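Local structure of putative DNA-binding protein (Salmonella choleraesuis, 2HX0) at residues A[54-59]-A[92-97]; A[76-81]-A[116-121]; A[33-38]-A[83-88]; A[61-66]-A[70-75]; A[19-24]-A[42-47]. The protein is of unknown biological role but probably binds DNA and coordinates magnesium ions through histidines. The protein carries 2 engineered substitutions. All blocks are in the same frame, centred on the assembly; numbering follows the deposited sequence.

Interaction 1: residues A[54-59]-A[92-97]; sequences GSLTDV and LHLAVS. With MG (magnesium ion), chain B.
On strand 89-97, His93 NE2 binds magnesium at 2.2 Å, while the next residue, Leu94, turns into the core to meet Leu56. Both strands belong to the strongly curved antiparallel sheet of this PCC domain, with strand 75-86 running between them. His91 and His107 complete the histidine set on the metal, and water 1 sits 2.5 Å from magnesium, in the plane of the His93 ring. The ring's other nitrogen, ND1, bonds to Val78 O of the second subunit, which should fix its rotation. In the core, Leu56 and Leu94 reach tip to tip, CD1 of Leu56 lying 3.9 Å from CD2 of Leu94. Beyond the chain corner at 57-58, Val59 returns to the same cluster; a first torsion of -179° sets its CG1 anti to the backbone N and 4.1 Å from Leu94 CD2. Val96 comes to Leu56 at about a right angle, its CG1 4.1 Å from Leu56 CD1.

Interaction 2: residues A[76-81]-A[116-121]; sequences FEVISL and TTLELV
Leu118 is the first residue of 116-121 to reach across to 76-81, where Val78 receives it. The two strands are not direct neighbours in the antiparallel sheet of the PCC fold: strand 47-56 lies between them, so leucines and valine meet above it without any backbone bond across the pair. The CB bond of Leu118 does not aim at the other strand, but with CG anti to the backbone N (chi1 -167°) the chain swings over, and CD1 stops 3.8 Å from Val78 CG2, the two side chains crossing at about a right angle. Next in line, Glu119 serves the trimer interface: its OE2 makes a salt bridge to Arg132 of the third subunit, and its OE1 bonds to Thr84 OG1 of that same chain. Leu120 then returns to the core. Its partner is Leu81, three places on from Val78, and a classic beta bulge, with Ile79 and Ser80 together opposite Ala95, accounts for the step: the extra residue puts Val78 and Leu81 on the same side. Leu81 also leans on Met108, and its CD2 touches Leu120 CD2 at 3.8 Å.

Interaction 3: residues A[33-38]-A[83-88]; sequences SQLHAF and GTLELT
Leu35 and His36, successive residues of helix 31-42, touch the end of strand 75-86 and the loop that follows it, where the helix covers one face of the PCC-domain sheet. The buried touch is apolar: Leu85 CD1 comes within 4.2 Å of Leu35 CB, meeting the root of that side chain. Leu85 reaches it with CG wedged between its own backbone N and carbonyl carbon (chi1 65°). The outer touch is polar but weak. His36 NE2 donates to Leu87 O over 3.4 Å, with an N-H...O angle of only 136°, and the oxygen lies at the ring edge, near its plane. Gln40 NE2, a turn further along the helix, adds another weak bond to that carbonyl, so two weak bonds share one acceptor.

One shell out, Leu35 also packs on Leu92, and the backbone of Leu85 is paired with Ala47 on the neighbouring strand. On the other face of the strand end, Thr84 OG1 bonds to Arg132 of the same chain, which also makes a salt bridge to Glu86. Within the helix itself, the turn carrying both contact residues is closed by Ala37 N bonding to Ser33 O at 2.9 Å.

Interaction 4: residues A[61-66]-A[70-75]; sequences LRYAGQ and TSLTGT
The ring of Tyr63 packs obliquely against Thr70, just past the last paired residues of the beta hairpin 59-62/70-73. From CB, a first torsion of -60° puts CG beside the backbone N and sends the ring back over the opposite strand. Tyr63 CD2 comes first, 3.6 Å from Thr70 OG1. Tyr63 CE2 is nearer still, 3.4 Å from Thr70 OG1, and also rests near Thr70 CB; the two side chains cross at about a right angle. At the tip, Tyr63 OH passes the Thr70 methyl, CG2, and ends 3.8 Å from Leu72 CD1, which approaches from the opposite direction.

The base of the residue is tied in as well. Water 2 accepts from Tyr63 N at 3.0 Å and is also hydrogen-bonded to Thr70 OG1 at 2.8 Å, bridging the place where direct strand pairing stops. Just before it, Leu61 and Thr70 form an antiparallel hydrogen-bonded pair, with Leu61 N to Thr70 O at 3.0 Å and Thr70 N to Leu61 O at 2.7 Å. After Tyr63 the chain reverses in a type II turn reaching Gln66, with Gly65 at positive phi.

In the fold, strand 59-62 pairs on its other side with 103-108, whose Leu104 packs against both Tyr63 and Leu72, while Pro99 of the second subunit packs on Tyr63.

Interaction 5: residues A[19-24]-A[42-47]; sequences RFYALR and NQLRAA. Unlike the reference sequence in segment 19-24: Leu23 (reference Phe). Engineered in segment 42-47: Arg45 (natural residue His).
Tyr21 has its CG beside the backbone N (chi1 -64°), which sets the ring against Asn42 and Leu44, and Arg19, bent at chi3 (65°), curls its guanidinium back to the phenol oxygen. NE and NH2 of Arg19 both donate to Tyr21 OH, at 2.7 and 2.8 Å, gripping it side-on with the oxygen close to the guanidinium plane. The ring thus carries its own cation as it packs against 42-47, the link from helix 31-42 to strand 47-56. Leu44 slides past Tyr21 in the opposite sense, its CD2 3.7 Å from Tyr21 CE1, and the same methyl is 4.2 Å from Arg19 NH2. On the same side of the ring plane, Asn42 CG lies 3.9 Å from Tyr21 CE2, with amide and ring planes 47° apart. Asn42 stands at the helix C-terminus, where Gln43, with positive phi, closes a Schellman motif. Phe38 from the same helix meets the Tyr21 ring nearly perpendicularly, while the backbone of Phe20 and Tyr21 pairs antiparallel with a strand of the third subunit. With two donors on one oxygen, the guanidinium holds the phenol's orientation and would probably polarise it, perhaps lowering its pKa; toward Asn42 and Leu44 the contact is van der Waals.

Overall arrangement
All five interactions reach one antiparallel sheet, with helix 31-42 against it. Interactions 1 and 2, centres 7 Å apart, interlock: Gly54 O meets Val78 N at 2.8 Å, a probable hydrogen bond. Interaction 4 is nested within the loop closed by interaction 1, its centre 10 Å away. Leu35 ties interaction 3 to interactions 1 and 2, touching Leu92 and Leu120. Interaction 5 has its centre about 9 Å from that of interaction 3, joined through Ala47 O and Leu85 N, and about 26 Å from that of interaction 4, on the opposite side of the chain's centre. The magnesium site touches interaction 1 directly through His93; Leu61 of interaction 4 comes within about 6 Å of the His107 side chain, whereas interaction 5 is remote.

Interaction 1: residues A[54-59]-A[92-97]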
# COMPACT_ATOMS: atom_id res chain seq x y z
N GLY A 54 1.17 -11.89 -1.87
CA GLY A 54 1.03 -13.30 -1.61
C GLY A 54 -0.23 -13.89 -2.20
O GLY A 54 -0.86 -13.30 -3.07
N SER A 55 -0.62 -15.06 -1.69
CA SER A 55 -1.79 -15.76 -2.17
C SER A 55 -2.55 -16.41 -1.02
O SER A 55 -1.97 -16.75 0.01
CB SER A 55 -1.35 -16.84 -3.16
OG SER A 55 -0.36 -17.67 -2.60
N LEU A 56 -3.86 -16.56 -1.20
CA LEU A 56 -4.70 -17.16 -0.17
C LEU A 56 -5.62 -18.22 -0.76
O LEU A 56 -5.91 -18.21 -1.96
CB LEU A 56 -5.57 -16.10 0.51
CG LEU A 56 -4.88 -14.94 1.21
CD1 LEU A 56 -5.92 -13.94 1.67
CD2 LEU A 56 -4.07 -15.44 2.40
N THR A 57 -6.06 -19.13 0.11
CA THR A 57 -6.98 -20.19 -0.27
C THR A 57 -8.32 -19.83 0.38
O THR A 57 -9.34 -19.70 -0.30
CB THR A 57 -6.50 -21.55 0.25
OG1 THR A 57 -5.28 -21.90 -0.42
CG2 THR A 57 -7.54 -22.63 -0.00
N ASP A 58 -8.31 -19.67 1.70
CA ASP A 58 -9.52 -19.28 2.41
C ASP A 58 -9.43 -17.78 2.66
O ASP A 58 -8.37 -17.26 2.98
CB ASP A 58 -9.63 -20.01 3.75
CG ASP A 58 -9.68 -21.51 3.59
OD1 ASP A 58 -10.47 -21.99 2.76
OD2 ASP A 58 -8.93 -22.22 4.30
N VAL A 59 -10.56 -17.09 2.52
CA VAL A 59 -10.60 -15.66 2.74
C VAL A 59 -11.78 -15.30 3.63
O VAL A 59 -12.89 -15.77 3.41
CB VAL A 59 -10.72 -14.89 1.40
CG1 VAL A 59 -10.74 -13.39 1.66
CG2 VAL A 59 -9.58 -15.26 0.48
N LEU A 92 -7.20 -4.01 10.06
CA LEU A 92 -6.66 -4.38 8.75
C LEU A 92 -7.71 -4.58 7.68
O LEU A 92 -8.76 -5.18 7.93
CB LEU A 92 -5.84 -5.67 8.89
CG LEU A 92 -4.72 -5.62 9.93
CD1 LEU A 92 -4.21 -7.02 10.23
CD2 LEU A 92 -3.60 -4.74 9.42
N HIS A 93 -7.43 -4.08 6.48
CA HIS A 93 -8.33 -4.24 5.34
C HIS A 93 -7.59 -5.05 4.29
O HIS A 93 -6.38 -4.90 4.11
CB HIS A 93 -8.75 -2.88 4.79
CG HIS A 93 -9.76 -2.18 5.65
ND1 HIS A 93 -10.28 -0.94 5.34
CD2 HIS A 93 -10.36 -2.55 6.81
CE1 HIS A 93 -11.16 -0.59 6.26
NE2 HIS A 93 -11.22 -1.55 7.16
N LEU A 94 -8.33 -5.90 3.59
CA LEU A 94 -7.74 -6.78 2.59
C LEU A 94 -8.44 -6.71 1.24
O LEU A 94 -9.66 -6.58 1.17
CB LEU A 94 -7.79 -8.22 3.10
CG LEU A 94 -7.45 -9.38 2.15
CD1 LEU A 94 -5.96 -9.38 1.83
CD2 LEU A 94 -7.84 -10.69 2.81
N ALA A 95 -7.65 -6.78 0.17
CA ALA A 95 -8.17 -6.79 -1.19
C ALA A 95 -7.53 -8.00 -1.88
O ALA A 95 -6.31 -8.15 -1.88
CB ALA A 95 -7.79 -5.50 -1.93
N VAL A 96 -8.36 -8.87 -2.45
CA VAL A 96 -7.87 -10.05 -3.15
C VAL A 96 -8.41 -10.09 -4.57
O VAL A 96 -9.45 -9.50 -4.86
CB VAL A 96 -8.30 -11.37 -2.44
CG1 VAL A 96 -7.66 -11.47 -1.07
CG2 VAL A 96 -9.82 -11.42 -2.33
N SER A 97 -7.68 -10.75 -5.47
CA SER A 97 -8.11 -10.89 -6.86
C SER A 97 -8.29 -12.37 -7.17
O SER A 97 -7.61 -13.22 -6.59
CB SER A 97 -7.07 -10.27 -7.81
OG SER A 97 -5.81 -10.90 -7.69
MG MG B . -12.25 -1.53 9.10
O HOH W 1 -13.19 0.80 8.98

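Interaction 2: residues A[76-81]-A[116-121]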
# COMPACT_ATOMS: atom_id res chain seq x y z
N PHE A 76 -6.93 -17.17 -4.61
CA PHE A 76 -6.85 -15.72 -4.62
C PHE A 76 -5.44 -15.18 -4.49
O PHE A 76 -4.56 -15.81 -3.92
CB PHE A 76 -7.67 -15.14 -3.46
CG PHE A 76 -9.12 -15.50 -3.48
CD1 PHE A 76 -9.57 -16.66 -2.85
CD2 PHE A 76 -10.05 -14.67 -4.10
CE1 PHE A 76 -10.94 -16.97 -2.83
CE2 PHE A 76 -11.40 -14.97 -4.09
CZ PHE A 76 -11.85 -16.13 -3.45
N GLU A 77 -5.25 -13.98 -5.02
CA GLU A 77 -3.97 -13.30 -4.92
C GLU A 77 -4.21 -12.14 -3.97
O GLU A 77 -5.27 -11.51 -4.02
CB GLU A 77 -3.52 -12.73 -6.27
CG GLU A 77 -3.15 -13.78 -7.29
CD GLU A 77 -1.95 -14.60 -6.87
OE1 GLU A 77 -0.85 -14.02 -6.75
OE2 GLU A 77 -2.10 -15.82 -6.66
N VAL A 78 -3.26 -11.89 -3.08
CA VAL A 78 -3.41 -10.77 -2.16
C VAL A 78 -2.90 -9.54 -2.91
O VAL A 78 -1.72 -9.47 -3.27
CB VAL A 78 -2.59 -10.96 -0.88
CG1 VAL A 78 -2.61 -9.69 -0.05
CG2 VAL A 78 -3.16 -12.12 -0.08
N ILE A 79 -3.79 -8.59 -3.15
CA ILE A 79 -3.42 -7.38 -3.87
C ILE A 79 -2.94 -6.31 -2.91
O ILE A 79 -1.98 -5.59 -3.18
CB ILE A 79 -4.60 -6.86 -4.70
CG1 ILE A 79 -4.95 -7.88 -5.80
CG2 ILE A 79 -4.26 -5.51 -5.33
CD1 ILE A 79 -5.78 -7.46 -6.95
N SER A 80 -3.60 -6.23 -1.76
CA SER A 80 -3.20 -5.27 -0.75
C SER A 80 -3.73 -5.68 0.61
O SER A 80 -4.84 -6.20 0.74
CB SER A 80 -3.67 -3.86 -1.10
OG SER A 80 -5.08 -3.78 -1.09
N LEU A 81 -2.90 -5.45 1.62
CA LEU A 81 -3.25 -5.73 3.00
C LEU A 81 -2.74 -4.49 3.70
O LEU A 81 -1.53 -4.26 3.77
CB LEU A 81 -2.52 -6.98 3.51
CG LEU A 81 -2.66 -7.21 5.02
CD1 LEU A 81 -4.12 -7.43 5.36
CD2 LEU A 81 -1.81 -8.40 5.43
N THR A 116 0.26 -20.23 -1.14
CA THR A 116 1.65 -20.57 -1.42
C THR A 116 2.60 -19.73 -0.58
O THR A 116 3.67 -20.21 -0.19
CB THR A 116 2.02 -20.38 -2.91
OG1 THR A 116 1.89 -19.00 -3.27
CG2 THR A 116 1.11 -21.22 -3.80
N THR A 117 2.22 -18.50 -0.28
CA THR A 117 3.09 -17.63 0.50
C THR A 117 2.43 -16.30 0.83
O THR A 117 1.43 -15.92 0.22
CB THR A 117 4.39 -17.30 -0.31
OG1 THR A 117 5.36 -16.69 0.55
CG2 THR A 117 4.08 -16.31 -1.43
N LEU A 118 2.97 -15.60 1.82
CA LEU A 118 2.51 -14.26 2.15
C LEU A 118 3.77 -13.54 2.60
O LEU A 118 4.35 -13.86 3.63
CB LEU A 118 1.46 -14.25 3.27
CG LEU A 118 0.81 -12.85 3.31
CD1 LEU A 118 -0.06 -12.66 2.07
CD2 LEU A 118 -0.02 -12.68 4.57
N GLU A 119 4.21 -12.58 1.79
CA GLU A 119 5.41 -11.81 2.07
C GLU A 119 4.99 -10.49 2.69
O GLU A 119 4.14 -9.79 2.14
CB GLU A 119 6.18 -11.57 0.78
CG GLU A 119 6.77 -12.84 0.18
CD GLU A 119 7.33 -12.64 -1.21
OE1 GLU A 119 7.88 -11.56 -1.49
OE2 GLU A 119 7.23 -13.58 -2.04
N LEU A 120 5.59 -10.15 3.82
CA LEU A 120 5.22 -8.94 4.53
C LEU A 120 6.39 -8.10 4.99
O LEU A 120 7.43 -8.62 5.39
CB LEU A 120 4.41 -9.29 5.78
CG LEU A 120 3.04 -9.94 5.68
CD1 LEU A 120 2.86 -10.92 6.83
CD2 LEU A 120 1.96 -8.87 5.71
N VAL A 121 6.21 -6.78 4.93
CA VAL A 121 7.19 -5.85 5.47
C VAL A 121 6.35 -5.08 6.47
O VAL A 121 5.39 -4.40 6.10
CB VAL A 121 7.77 -4.89 4.42
CG1 VAL A 121 8.67 -3.88 5.13
CG2 VAL A 121 8.57 -5.66 3.41

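Interaction 3: residues A[33-38]-A[83-88]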
# COMPACT_ATOMS: atom_id res chain seq x y z
N SER A 33 -3.70 -14.97 13.06
CA SER A 33 -2.94 -15.60 14.13
C SER A 33 -1.43 -15.42 13.98
O SER A 33 -0.73 -15.20 14.97
CB SER A 33 -3.29 -17.09 14.22
OG SER A 33 -2.96 -17.78 13.02
N GLN A 34 -0.93 -15.51 12.75
CA GLN A 34 0.50 -15.33 12.52
C GLN A 34 0.94 -13.89 12.75
O GLN A 34 2.02 -13.65 13.28
CB GLN A 34 0.87 -15.76 11.10
CG GLN A 34 1.01 -17.27 10.92
CD GLN A 34 2.03 -17.87 11.87
OE1 GLN A 34 3.18 -17.42 11.96
NE2 GLN A 34 1.62 -18.91 12.59
N LEU A 35 0.11 -12.94 12.34
CA LEU A 35 0.45 -11.54 12.54
C LEU A 35 0.51 -11.24 14.03
O LEU A 35 1.43 -10.57 14.50
CB LEU A 35 -0.58 -10.62 11.86
CG LEU A 35 -0.50 -10.53 10.33
CD1 LEU A 35 -1.62 -9.63 9.82
CD2 LEU A 35 0.85 -9.98 9.91
N HIS A 36 -0.47 -11.74 14.78
CA HIS A 36 -0.50 -11.51 16.21
C HIS A 36 0.70 -12.18 16.88
O HIS A 36 1.28 -11.63 17.82
CB HIS A 36 -1.80 -12.02 16.82
CG HIS A 36 -1.97 -11.66 18.26
ND1 HIS A 36 -1.83 -12.57 19.29
CD2 HIS A 36 -2.23 -10.47 18.86
CE1 HIS A 36 -1.99 -11.97 20.45
NE2 HIS A 36 -2.24 -10.69 20.22
N ALA A 37 1.07 -13.36 16.40
CA ALA A 37 2.21 -14.05 16.98
C ALA A 37 3.48 -13.22 16.77
O ALA A 37 4.32 -13.13 17.66
CB ALA A 37 2.38 -15.42 16.34
N PHE A 38 3.61 -12.62 15.60
CA PHE A 38 4.78 -11.80 15.30
C PHE A 38 4.78 -10.55 16.17
O PHE A 38 5.83 -10.11 16.66
CB PHE A 38 4.77 -11.40 13.82
CG PHE A 38 6.10 -10.89 13.33
CD1 PHE A 38 7.11 -11.78 13.00
CD2 PHE A 38 6.34 -9.52 13.22
CE1 PHE A 38 8.36 -11.32 12.56
CE2 PHE A 38 7.58 -9.05 12.78
CZ PHE A 38 8.59 -9.95 12.44
N GLY A 83 -3.21 -1.48 7.04
CA GLY A 83 -3.73 -1.27 8.36
C GLY A 83 -2.67 -1.23 9.44
O GLY A 83 -1.48 -1.41 9.18
N THR A 84 -3.15 -1.01 10.65
CA THR A 84 -2.31 -0.91 11.82
C THR A 84 -2.49 -2.12 12.72
O THR A 84 -3.49 -2.82 12.63
CB THR A 84 -2.69 0.34 12.63
OG1 THR A 84 -4.11 0.32 12.89
CG2 THR A 84 -2.35 1.60 11.85
N LEU A 85 -1.50 -2.38 13.56
CA LEU A 85 -1.61 -3.48 14.49
C LEU A 85 -0.66 -3.24 15.65
O LEU A 85 0.35 -2.55 15.51
CB LEU A 85 -1.31 -4.83 13.80
CG LEU A 85 0.07 -5.15 13.22
CD1 LEU A 85 0.07 -6.60 12.76
CD2 LEU A 85 0.40 -4.22 12.07
N GLU A 86 -1.02 -3.80 16.80
CA GLU A 86 -0.21 -3.64 18.00
C GLU A 86 -0.51 -4.77 18.98
O GLU A 86 -1.32 -5.64 18.69
CB GLU A 86 -0.46 -2.27 18.63
CG GLU A 86 -1.87 -2.02 19.18
CD GLU A 86 -2.89 -1.65 18.13
OE1 GLU A 86 -2.51 -1.25 17.00
OE2 GLU A 86 -4.10 -1.75 18.43
N LEU A 87 0.15 -4.75 20.13
CA LEU A 87 -0.02 -5.80 21.13
C LEU A 87 -1.43 -6.35 21.36
O LEU A 87 -1.62 -7.57 21.33
CB LEU A 87 0.57 -5.38 22.48
CG LEU A 87 2.08 -5.54 22.65
CD1 LEU A 87 2.43 -5.34 24.12
CD2 LEU A 87 2.53 -6.92 22.20
N THR A 88 -2.41 -5.48 21.59
CA THR A 88 -3.76 -5.97 21.84
C THR A 88 -4.84 -5.41 20.92
O THR A 88 -5.99 -5.25 21.34
CB THR A 88 -4.19 -5.70 23.30
OG1 THR A 88 -4.30 -4.29 23.51
CG2 THR A 88 -3.16 -6.27 24.26

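Interaction 4: residues A[61-66]-A[70-75]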
# COMPACT_ATOMS: atom_id res chain seq x y z
N LEU A 61 -13.71 -11.97 5.07
CA LEU A 61 -13.88 -10.53 4.97
C LEU A 61 -15.21 -10.06 5.52
O LEU A 61 -16.22 -10.75 5.40
CB LEU A 61 -13.78 -10.08 3.51
CG LEU A 61 -12.45 -10.23 2.79
CD1 LEU A 61 -12.63 -9.92 1.32
CD2 LEU A 61 -11.43 -9.30 3.43
N ARG A 62 -15.21 -8.88 6.13
CA ARG A 62 -16.43 -8.29 6.64
C ARG A 62 -16.63 -7.08 5.72
O ARG A 62 -15.85 -6.13 5.77
CB ARG A 62 -16.27 -7.83 8.09
CG ARG A 62 -17.57 -7.38 8.74
CD ARG A 62 -17.34 -6.94 10.18
NE ARG A 62 -16.54 -5.72 10.25
CZ ARG A 62 -16.14 -5.15 11.38
NH1 ARG A 62 -16.46 -5.69 12.55
NH2 ARG A 62 -15.42 -4.04 11.34
N TYR A 63 -17.65 -7.12 4.88
CA TYR A 63 -17.89 -6.02 3.95
C TYR A 63 -18.40 -4.76 4.63
O TYR A 63 -18.92 -4.80 5.75
CB TYR A 63 -18.85 -6.47 2.85
CG TYR A 63 -18.34 -7.64 2.03
CD1 TYR A 63 -16.99 -7.75 1.70
CD2 TYR A 63 -19.21 -8.62 1.57
CE1 TYR A 63 -16.52 -8.81 0.93
CE2 TYR A 63 -18.75 -9.68 0.79
CZ TYR A 63 -17.40 -9.77 0.48
OH TYR A 63 -16.96 -10.81 -0.31
N ALA A 64 -18.23 -3.63 3.94
CA ALA A 64 -18.63 -2.32 4.44
C ALA A 64 -20.00 -2.26 5.11
O ALA A 64 -21.01 -2.62 4.51
CB ALA A 64 -18.57 -1.30 3.31
N GLY A 65 -20.01 -1.81 6.36
CA GLY A 65 -21.25 -1.68 7.11
C GLY A 65 -21.94 -2.95 7.55
O GLY A 65 -22.98 -2.89 8.20
N GLN A 66 -21.37 -4.11 7.21
CA GLN A 66 -21.98 -5.38 7.57
C GLN A 66 -21.45 -5.94 8.88
O GLN A 66 -20.31 -5.66 9.28
CB GLN A 66 -21.74 -6.41 6.46
CG GLN A 66 -22.21 -5.95 5.09
CD GLN A 66 -23.59 -5.33 5.12
OE1 GLN A 66 -23.73 -4.11 5.08
NE2 GLN A 66 -24.61 -6.17 5.21
N THR A 70 -17.95 -12.75 5.77
CA THR A 70 -18.14 -13.53 4.55
C THR A 70 -16.94 -14.45 4.40
O THR A 70 -15.80 -14.00 4.37
CB THR A 70 -18.25 -12.61 3.31
OG1 THR A 70 -19.34 -11.70 3.48
CG2 THR A 70 -18.48 -13.44 2.06
N SER A 71 -17.20 -15.75 4.32
CA SER A 71 -16.14 -16.73 4.17
C SER A 71 -16.12 -17.28 2.75
O SER A 71 -17.13 -17.78 2.25
CB SER A 71 -16.32 -17.87 5.17
OG SER A 71 -16.24 -17.39 6.50
N LEU A 72 -14.96 -17.20 2.11
CA LEU A 72 -14.81 -17.69 0.75
C LEU A 72 -13.62 -18.61 0.66
O LEU A 72 -12.69 -18.52 1.46
CB LEU A 72 -14.61 -16.50 -0.20
CG LEU A 72 -15.61 -15.36 -0.03
CD1 LEU A 72 -15.20 -14.18 -0.89
CD2 LEU A 72 -17.01 -15.84 -0.41
N THR A 73 -13.64 -19.52 -0.31
CA THR A 73 -12.54 -20.43 -0.51
C THR A 73 -12.29 -20.55 -2.00
O THR A 73 -13.23 -20.63 -2.79
CB THR A 73 -12.83 -21.83 0.07
OG1 THR A 73 -13.08 -21.72 1.48
CG2 THR A 73 -11.63 -22.75 -0.14
N GLY A 74 -11.03 -20.56 -2.38
CA GLY A 74 -10.70 -20.67 -3.78
C GLY A 74 -9.23 -20.39 -4.02
O GLY A 74 -8.37 -20.81 -3.24
N THR A 75 -8.95 -19.68 -5.10
CA THR A 75 -7.59 -19.34 -5.47
C THR A 75 -7.54 -17.83 -5.59
O THR A 75 -8.05 -17.26 -6.56
CB THR A 75 -7.22 -19.98 -6.82
OG1 THR A 75 -7.40 -21.40 -6.74
CG2 THR A 75 -5.78 -19.68 -7.17
O HOH W 2 -19.58 -9.41 5.15

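Interaction 5: residues A[19-24]-A[42-47]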
# COMPACT_ATOMS: atom_id res chain seq x y z
N ARG A 19 11.24 1.05 12.45
CA ARG A 19 12.08 -0.13 12.39
C ARG A 19 11.23 -1.08 11.55
O ARG A 19 10.03 -1.21 11.80
CB ARG A 19 12.30 -0.70 13.79
CG ARG A 19 13.30 -1.85 13.84
CD ARG A 19 13.64 -2.24 15.28
NE ARG A 19 12.49 -2.78 16.00
CZ ARG A 19 11.90 -2.19 17.03
NH1 ARG A 19 12.35 -1.02 17.48
NH2 ARG A 19 10.87 -2.76 17.63
N PHE A 20 11.83 -1.73 10.56
CA PHE A 20 11.07 -2.64 9.71
C PHE A 20 11.42 -4.10 9.89
O PHE A 20 12.55 -4.45 10.23
CB PHE A 20 11.23 -2.26 8.24
CG PHE A 20 10.66 -0.92 7.91
CD1 PHE A 20 11.42 0.23 8.06
CD2 PHE A 20 9.33 -0.80 7.51
CE1 PHE A 20 10.87 1.50 7.82
CE2 PHE A 20 8.77 0.45 7.26
CZ PHE A 20 9.54 1.60 7.42
N TYR A 21 10.42 -4.94 9.67
CA TYR A 21 10.58 -6.38 9.78
C TYR A 21 10.11 -7.04 8.50
O TYR A 21 9.07 -6.67 7.96
CB TYR A 21 9.74 -6.93 10.94
CG TYR A 21 10.14 -6.44 12.30
CD1 TYR A 21 9.68 -5.22 12.79
CD2 TYR A 21 10.97 -7.20 13.12
CE1 TYR A 21 10.03 -4.78 14.07
CE2 TYR A 21 11.33 -6.77 14.39
CZ TYR A 21 10.86 -5.56 14.86
OH TYR A 21 11.21 -5.14 16.12
N ALA A 22 10.87 -8.01 8.02
CA ALA A 22 10.48 -8.72 6.81
C ALA A 22 10.20 -10.16 7.18
O ALA A 22 10.97 -10.78 7.90
CB ALA A 22 11.59 -8.65 5.76
N LEU A 23 9.08 -10.70 6.71
CA LEU A 23 8.77 -12.08 7.02
C LEU A 23 7.95 -12.74 5.93
O LEU A 23 7.33 -12.07 5.12
CB LEU A 23 8.04 -12.19 8.36
CG LEU A 23 6.71 -11.46 8.52
CD1 LEU A 23 5.84 -12.18 9.54
CD2 LEU A 23 6.96 -10.02 8.94
N ARG A 24 7.98 -14.06 5.92
CA ARG A 24 7.23 -14.82 4.94
C ARG A 24 6.42 -15.88 5.64
O ARG A 24 6.96 -16.67 6.42
CB ARG A 24 8.18 -15.49 3.95
CG ARG A 24 7.44 -16.28 2.89
CD ARG A 24 7.99 -17.68 2.75
NE ARG A 24 7.06 -18.53 2.00
CZ ARG A 24 7.24 -19.83 1.79
NH1 ARG A 24 8.32 -20.44 2.26
NH2 ARG A 24 6.33 -20.51 1.11
N ASN A 42 7.78 -9.83 19.06
CA ASN A 42 8.60 -8.63 19.04
C ASN A 42 8.05 -7.49 19.89
O ASN A 42 8.60 -6.38 19.88
CB ASN A 42 8.79 -8.16 17.60
CG ASN A 42 9.51 -9.20 16.76
OD1 ASN A 42 8.89 -9.93 15.99
ND2 ASN A 42 10.82 -9.27 16.91
N GLN A 43 6.98 -7.76 20.63
CA GLN A 43 6.35 -6.77 21.49
C GLN A 43 6.14 -5.44 20.76
O GLN A 43 6.49 -4.38 21.27
CB GLN A 43 7.19 -6.55 22.75
CG GLN A 43 7.21 -7.76 23.68
CD GLN A 43 5.86 -8.04 24.30
OE1 GLN A 43 5.36 -7.25 25.11
NE2 GLN A 43 5.25 -9.15 23.91
N LEU A 44 5.57 -5.52 19.57
CA LEU A 44 5.31 -4.32 18.77
C LEU A 44 4.16 -3.53 19.39
O LEU A 44 3.10 -4.08 19.68
CB LEU A 44 4.99 -4.71 17.33
CG LEU A 44 6.05 -5.57 16.63
CD1 LEU A 44 5.65 -5.80 15.18
CD2 LEU A 44 7.41 -4.88 16.72
N ARG A 45 4.37 -2.22 19.57
CA ARG A 45 3.36 -1.36 20.17
C ARG A 45 2.72 -0.35 19.23
O ARG A 45 1.72 0.28 19.59
CB ARG A 45 3.94 -0.60 21.37
CG ARG A 45 4.58 -1.47 22.45
CD ARG A 45 3.59 -2.46 23.04
NE ARG A 45 2.45 -1.81 23.67
CZ ARG A 45 2.50 -1.11 24.80
NH1 ARG A 45 1.40 -0.57 25.30
NH2 ARG A 45 3.65 -0.96 25.44
N ALA A 46 3.27 -0.17 18.04
CA ALA A 46 2.72 0.79 17.08
C ALA A 46 3.19 0.41 15.68
O ALA A 46 4.08 1.04 15.12
CB ALA A 46 3.20 2.19 17.43
N ALA A 47 2.57 -0.61 15.11
CA ALA A 47 2.97 -1.10 13.81
C ALA A 47 1.93 -0.93 12.72
O ALA A 47 0.78 -0.62 12.99
CB ALA A 47 3.36 -2.59 13.93